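Local coordinates for protein beta chain (Acipenser stellatus, PDB 6IYI) that probably binds and carries oxygen at its heme iron, as the beta subunit of a four-chain haemoglobin, at residues 18-23 with 67-72; 79-84 with 131-136. All coordinates share one frame; numbering follows the deposited sequence.

From the N terminus, the chain runs through helix 5-15 and a turn into residues 18-23. After a further 43 residues, mostly helical, residues 67-72 come back to pack on them and close contact 1 between the start of helix 20-34 and helix 58-76. Contact 2 opens a few residues later, where 79-84 lead from a turn into the short helix 81-84, and closes at 131-136 of the last helix, 124-142. The two loops follow one another in series, neither nesting nor crossing. Their centres lie 16 Å apart, and helix 58-76 links them: it forms one side of contact 1, while its A74 touches both L81 and M133 of contact 2.

Contact 1. Residues 18-23 with 67-72; sequences VDVERV and VLSSVG. With HEM (protoporphyrin IX containing Fe), chain D.
L68 reaches from helix 58-76 to V20 and V23 in the first turn of helix 20-34, and its side chain supplies most of what residues 67-72 contribute. Its CB lies 3.8 Å from the backbone O of V20 and about as close to the CB of V20, so the two backbones approach closely here. One bond further on, L68 CG comes 4.2 Å from V23 CG1. At the tip, L68 CD1 reaches that same methyl, V23 CG1, at 3.9 Å, the two side chains crossing at about a right angle. Chi1 of L68 is -95°, well off the staggered position near -60°, and with it the branch lies beside the carbonyl of V20 and against V23. W15 of helix 5-15 touches both V20 and L68, while L110 and V113 of helix 101-118 lie against V23.

The start of helix 20-34 is capped by D19, which accepts from R22 N at OD1 (3.1 Å), the donor arriving from well above the carboxylate plane. Its other oxygen, OD2, forms a salt bridge with R22 NH1 at 2.7 Å, and the guanidinium lays one face over D19 CB.

By the globin fold, helices 20-34 and 58-76 correspond to helices B and E, so this is part of the B/E packing. The E helix lines the distal side of the heme: V67 CG1 packs on heme C2B at 3.6 Å, S70 lies against heme methyl groups, and a water binds the iron on that face. Between the two segments the contact is apolar; the one charged link between the helices described here is E21 with K65, at the surface. This is consistent with close fit, rather than directed bonding, seating the heme-lining helix against helix 20-34.

Contact 2. Residues 79-84 with 131-136; sequences DDLAGA and QKMIAV
No ring, amide or carboxylate plane takes part where L81 meets V136 and M133; the side chains that meet are aliphatic, with the S-methyl of M133 at the side. The closest approach is L81 CD2 to V136 CG1, at 3.6 Å, and L81 CB lies 4.1 Å from that same V136 CG1, so one methyl of the valine rests alongside the leucine at both its root and its tip. L81 CD2 also passes 3.8 Å from the backbone O of V136. With CG anti to the backbone N (chi1 -171°), L81 extends away from its short helix toward helix 124-142. From the preceding turn of that helix the thioether of M133 bends round to bring its CE to 4.4 Å from L81 CD2, a looser contact.

All three residues are buried. Charged groups nearby turn to helix 5-15, D79 pairing with R8 and K132 with E7. The short helix 81-84, which lies between helices 58-76 and 86-95 in the chain, packs on helix 124-142, the last long helix of the globin fold, through L81, which also touches A74 of helix 58-76 and I137 and A140 of helix 124-142, its side chain about 8 Å from the heme.

Contact 1. Residues 18-23 with 67-72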
loop_
_atom_site.group_PDB
_atom_site.type_symbol
_atom_site.label_atom_id
_atom_site.label_comp_id
_atom_site.label_asym_id
_atom_site.label_seq_id
_atom_site.Cartn_x
_atom_site.Cartn_y
_atom_site.Cartn_z
ATOM N N VAL B 18 0.748 -30.307 -2.798
ATOM C CA VAL B 18 1.275 -29.285 -3.706
ATOM C C VAL B 18 2.416 -29.814 -4.568
ATOM O O VAL B 18 3.425 -30.234 -4.054
ATOM C CB VAL B 18 1.729 -28.041 -2.926
ATOM C CG1 VAL B 18 2.567 -27.085 -3.778
ATOM C CG2 VAL B 18 0.495 -27.351 -2.397
ATOM N N ASP B 19 2.239 -29.741 -5.884
ATOM C CA ASP B 19 3.320 -29.859 -6.855
ATOM C C ASP B 19 4.059 -28.522 -6.924
ATOM O O ASP B 19 3.539 -27.515 -7.492
ATOM C CB ASP B 19 2.724 -30.210 -8.195
ATOM C CG ASP B 19 3.729 -30.478 -9.263
ATOM O OD1 ASP B 19 4.784 -29.922 -9.208
ATOM O OD2 ASP B 19 3.376 -31.155 -10.293
ATOM N N VAL B 20 5.257 -28.517 -6.314
ATOM C CA VAL B 20 6.041 -27.258 -6.098
ATOM C C VAL B 20 6.528 -26.775 -7.451
ATOM O O VAL B 20 6.702 -25.602 -7.665
ATOM C CB VAL B 20 7.233 -27.404 -5.112
ATOM C CG1 VAL B 20 6.750 -27.687 -3.710
ATOM C CG2 VAL B 20 8.221 -28.511 -5.543
ATOM N N GLU B 21 6.709 -27.690 -8.374
ATOM C CA GLU B 21 6.988 -27.308 -9.771
ATOM C C GLU B 21 5.863 -26.549 -10.495
ATOM O O GLU B 21 6.111 -25.453 -11.051
ATOM C CB GLU B 21 7.400 -28.554 -10.612
ATOM C CG GLU B 21 8.804 -29.007 -10.285
ATOM C CD GLU B 21 9.168 -30.425 -10.754
ATOM O OE1 GLU B 21 10.380 -30.673 -10.739
ATOM O OE2 GLU B 21 8.292 -31.302 -11.057
ATOM N N ARG B 22 4.680 -27.147 -10.570
ATOM C CA ARG B 22 3.595 -26.557 -11.342
ATOM C C ARG B 22 3.133 -25.278 -10.581
ATOM O O ARG B 22 2.963 -24.275 -11.181
ATOM C CB ARG B 22 2.361 -27.500 -11.534
ATOM C CG ARG B 22 2.494 -28.865 -12.219
ATOM C CD ARG B 22 1.084 -29.625 -12.312
ATOM N NE ARG B 22 0.356 -30.239 -11.103
ATOM C CZ ARG B 22 0.366 -31.541 -10.655
ATOM N NH1 ARG B 22 1.152 -32.393 -11.215
ATOM N NH2 ARG B 22 -0.369 -32.003 -9.569
ATOM N N VAL B 23 2.941 -25.353 -9.262
ATOM C CA VAL B 23 2.420 -24.212 -8.441
ATOM C C VAL B 23 3.427 -23.060 -8.419
ATOM O O VAL B 23 3.063 -21.916 -8.597
ATOM C CB VAL B 23 2.060 -24.618 -6.975
ATOM C CG1 VAL B 23 1.796 -23.445 -6.058
ATOM C CG2 VAL B 23 0.846 -25.552 -6.969
ATOM N N VAL B 67 11.341 -20.849 -5.214
ATOM C CA VAL B 67 10.497 -20.031 -4.355
ATOM C C VAL B 67 9.548 -20.928 -3.589
ATOM O O VAL B 67 9.429 -20.805 -2.392
ATOM C CB VAL B 67 9.706 -18.923 -5.134
ATOM C CG1 VAL B 67 8.908 -18.039 -4.186
ATOM C CG2 VAL B 67 10.675 -18.005 -5.828
ATOM N N LEU B 68 8.937 -21.900 -4.254
ATOM C CA LEU B 68 8.013 -22.749 -3.549
ATOM C C LEU B 68 8.671 -23.691 -2.547
ATOM O O LEU B 68 8.097 -23.954 -1.500
ATOM C CB LEU B 68 7.056 -23.472 -4.496
ATOM C CG LEU B 68 5.706 -22.796 -4.724
ATOM C CD1 LEU B 68 4.736 -23.095 -3.585
ATOM C CD2 LEU B 68 5.770 -21.289 -4.923
ATOM N N SER B 69 9.872 -24.179 -2.833
ATOM C CA SER B 69 10.635 -24.945 -1.834
ATOM C C SER B 69 10.962 -24.083 -0.587
ATOM O O SER B 69 10.980 -24.563 0.551
ATOM C CB SER B 69 11.917 -25.520 -2.448
ATOM O OG SER B 69 11.597 -26.551 -3.447
ATOM N N SER B 70 11.270 -22.828 -0.799
ATOM C CA SER B 70 11.463 -21.869 0.316
ATOM C C SER B 70 10.192 -21.645 1.099
ATOM O O SER B 70 10.203 -21.499 2.298
ATOM C CB SER B 70 11.908 -20.559 -0.290
ATOM O OG SER B 70 12.095 -19.554 0.638
ATOM N N VAL B 71 9.063 -21.643 0.407
ATOM C CA VAL B 71 7.779 -21.697 1.081
ATOM C C VAL B 71 7.663 -22.955 1.972
ATOM O O VAL B 71 7.186 -22.870 3.140
ATOM C CB VAL B 71 6.617 -21.591 0.078
ATOM C CG1 VAL B 71 5.278 -21.817 0.764
ATOM C CG2 VAL B 71 6.621 -20.211 -0.618
ATOM N N GLY B 72 8.041 -24.106 1.416
ATOM C CA GLY B 72 8.162 -25.357 2.171
ATOM C C GLY B 72 8.984 -25.225 3.435
ATOM O O GLY B 72 8.536 -25.644 4.480
HETATM C CHA HEM D . 15.942 -15.365 -5.239
HETATM C CHB HEM D . 12.478 -16.629 -2.180
HETATM C CHC HEM D . 9.717 -12.852 -3.547
HETATM C CHD HEM D . 13.268 -11.476 -6.510
HETATM C C1A HEM D . 15.227 -16.018 -4.268
HETATM C C2A HEM D . 15.637 -17.225 -3.684
HETATM C C3A HEM D . 14.676 -17.579 -2.832
HETATM C C4A HEM D . 13.652 -16.609 -2.915
HETATM C CMA HEM D . 14.693 -18.799 -1.959
HETATM C CAA HEM D . 16.953 -17.966 -3.916
HETATM C CBA HEM D . 17.902 -17.139 -3.045
HETATM C CGA HEM D . 19.252 -17.773 -2.897
HETATM O O1A HEM D . 19.928 -18.015 -3.919
HETATM O O2A HEM D . 19.668 -18.024 -1.742
HETATM C C1B HEM D . 11.381 -15.733 -2.300
HETATM C C2B HEM D . 10.179 -15.868 -1.553
HETATM C C3B HEM D . 9.370 -14.838 -1.942
HETATM C C4B HEM D . 10.146 -14.015 -2.902
HETATM C CMB HEM D . 9.717 -16.899 -0.560
HETATM C CAB HEM D . 8.063 -14.780 -1.268
HETATM C CBB HEM D . 7.303 -13.737 -1.275
HETATM C C1C HEM D . 10.429 -12.124 -4.506
HETATM C C2C HEM D . 9.912 -11.002 -5.249
HETATM C C3C HEM D . 10.952 -10.600 -6.090
HETATM C C4C HEM D . 12.073 -11.493 -5.842
HETATM C CMC HEM D . 8.509 -10.428 -5.074
HETATM C CAC HEM D . 10.967 -9.537 -7.096
HETATM C CBC HEM D . 9.852 -8.905 -7.445
HETATM C C1D HEM D . 14.261 -12.479 -6.385
HETATM C C2D HEM D . 15.468 -12.433 -7.230
HETATM C C3D HEM D . 16.213 -13.496 -6.868
HETATM C C4D HEM D . 15.454 -14.191 -5.823
HETATM C CMD HEM D . 15.874 -11.386 -8.297
HETATM C CAD HEM D . 17.549 -13.893 -7.501
HETATM C CBD HEM D . 17.143 -14.700 -8.743
HETATM C CGD HEM D . 18.253 -15.075 -9.718
HETATM O O1D HEM D . 18.815 -16.150 -9.573
HETATM O O2D HEM D . 18.557 -14.377 -10.725
HETATM N NA HEM D . 14.015 -15.657 -3.800
HETATM N NB HEM D . 11.340 -14.616 -3.053
HETATM N NC HEM D . 11.710 -12.400 -4.932
HETATM N ND HEM D . 14.292 -13.537 -5.533
HETATM FE FE HEM D . 12.907 -14.051 -4.344
HETATM O O HOH W 1 12.059 -15.000 -5.970
#

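Contact 2. Residues 79-84 with 131-136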
loop_
_atom_site.group_PDB
_atom_site.type_symbol
_atom_site.label_atom_id
_atom_site.label_comp_id
_atom_site.label_asym_id
_atom_site.label_seq_id
_atom_site.Cartn_x
_atom_site.Cartn_y
_atom_site.Cartn_z
ATOM N N ASP B 79 6.844 -21.679 13.241
ATOM C CA ASP B 79 6.935 -21.094 14.578
ATOM C C ASP B 79 8.119 -20.150 14.773
ATOM O O ASP B 79 8.212 -19.556 15.821
ATOM C CB ASP B 79 7.010 -22.209 15.624
ATOM C CG ASP B 79 5.790 -23.033 15.625
ATOM O OD1 ASP B 79 4.706 -22.517 15.976
ATOM O OD2 ASP B 79 5.885 -24.193 15.206
ATOM N N ASP B 80 9.026 -19.998 13.808
ATOM C CA ASP B 80 10.212 -19.145 14.026
ATOM C C ASP B 80 10.737 -18.475 12.744
ATOM O O ASP B 80 11.967 -18.339 12.550
ATOM C CB ASP B 80 11.339 -19.953 14.743
ATOM C CG ASP B 80 11.869 -21.155 13.898
ATOM O OD1 ASP B 80 11.164 -22.203 13.755
ATOM O OD2 ASP B 80 13.017 -21.052 13.404
ATOM N N LEU B 81 9.815 -18.019 11.900
ATOM C CA LEU B 81 10.160 -17.679 10.517
ATOM C C LEU B 81 10.995 -16.405 10.350
ATOM O O LEU B 81 11.962 -16.414 9.562
ATOM C CB LEU B 81 8.920 -17.607 9.663
ATOM C CG LEU B 81 9.204 -17.483 8.169
ATOM C CD1 LEU B 81 9.967 -18.693 7.645
ATOM C CD2 LEU B 81 7.898 -17.318 7.434
ATOM N N ALA B 82 10.631 -15.329 11.068
ATOM C CA ALA B 82 11.424 -14.056 11.146
ATOM C C ALA B 82 12.891 -14.412 11.277
ATOM O O ALA B 82 13.705 -14.033 10.446
ATOM C CB ALA B 82 10.970 -13.190 12.330
ATOM N N GLY B 83 13.190 -15.261 12.251
ATOM C CA GLY B 83 14.522 -15.835 12.415
ATOM C C GLY B 83 15.071 -16.717 11.284
ATOM O O GLY B 83 16.172 -16.480 10.799
ATOM N N ALA B 84 14.328 -17.743 10.855
ATOM C CA ALA B 84 14.793 -18.616 9.766
ATOM C C ALA B 84 15.047 -17.845 8.455
ATOM O O ALA B 84 15.896 -18.260 7.635
ATOM C CB ALA B 84 13.785 -19.744 9.512
ATOM N N GLN B 131 -3.650 -17.594 3.890
ATOM C CA GLN B 131 -3.399 -16.170 3.842
ATOM C C GLN B 131 -2.558 -15.808 5.075
ATOM O O GLN B 131 -1.689 -14.987 4.972
ATOM C CB GLN B 131 -4.680 -15.345 3.878
ATOM C CG GLN B 131 -4.480 -13.842 3.894
ATOM C CD GLN B 131 -3.666 -13.357 2.714
ATOM O OE1 GLN B 131 -3.806 -13.874 1.576
ATOM N NE2 GLN B 131 -2.817 -12.340 2.961
ATOM N N LYS B 132 -2.848 -16.415 6.229
ATOM C CA LYS B 132 -2.054 -16.133 7.456
ATOM C C LYS B 132 -0.646 -16.596 7.233
ATOM O O LYS B 132 0.288 -15.882 7.500
ATOM C CB LYS B 132 -2.691 -16.826 8.663
ATOM C CG LYS B 132 -1.983 -16.552 9.976
ATOM C CD LYS B 132 -2.698 -17.270 11.106
ATOM C CE LYS B 132 -1.823 -17.207 12.359
ATOM N NZ LYS B 132 -2.559 -17.787 13.501
ATOM N N MET B 133 -0.475 -17.773 6.642
ATOM C CA MET B 133 0.913 -18.250 6.372
ATOM C C MET B 133 1.678 -17.290 5.430
ATOM O O MET B 133 2.907 -16.991 5.609
ATOM C CB MET B 133 0.889 -19.679 5.831
ATOM C CG MET B 133 2.253 -20.314 5.572
ATOM S SD MET B 133 3.129 -20.720 7.124
ATOM C CE MET B 133 4.765 -20.258 6.670
ATOM N N ILE B 134 0.981 -16.821 4.398
ATOM C CA ILE B 134 1.596 -15.930 3.418
ATOM C C ILE B 134 1.947 -14.620 4.114
ATOM O O ILE B 134 3.024 -14.059 3.865
ATOM C CB ILE B 134 0.627 -15.751 2.215
ATOM C CG1 ILE B 134 0.723 -16.979 1.329
ATOM C CG2 ILE B 134 0.950 -14.522 1.339
ATOM C CD1 ILE B 134 -0.537 -17.219 0.532
ATOM N N ALA B 135 1.026 -14.112 4.956
ATOM C CA ALA B 135 1.293 -12.852 5.703
ATOM C C ALA B 135 2.530 -12.987 6.590
ATOM O O ALA B 135 3.341 -12.077 6.669
ATOM C CB ALA B 135 0.078 -12.386 6.505
ATOM N N VAL B 136 2.766 -14.182 7.108
ATOM C CA VAL B 136 3.911 -14.415 7.971
ATOM C C VAL B 136 5.186 -14.441 7.165
ATOM O O VAL B 136 6.229 -13.957 7.621
ATOM C CB VAL B 136 3.725 -15.723 8.781
ATOM C CG1 VAL B 136 5.038 -16.205 9.366
ATOM C CG2 VAL B 136 2.673 -15.457 9.863
#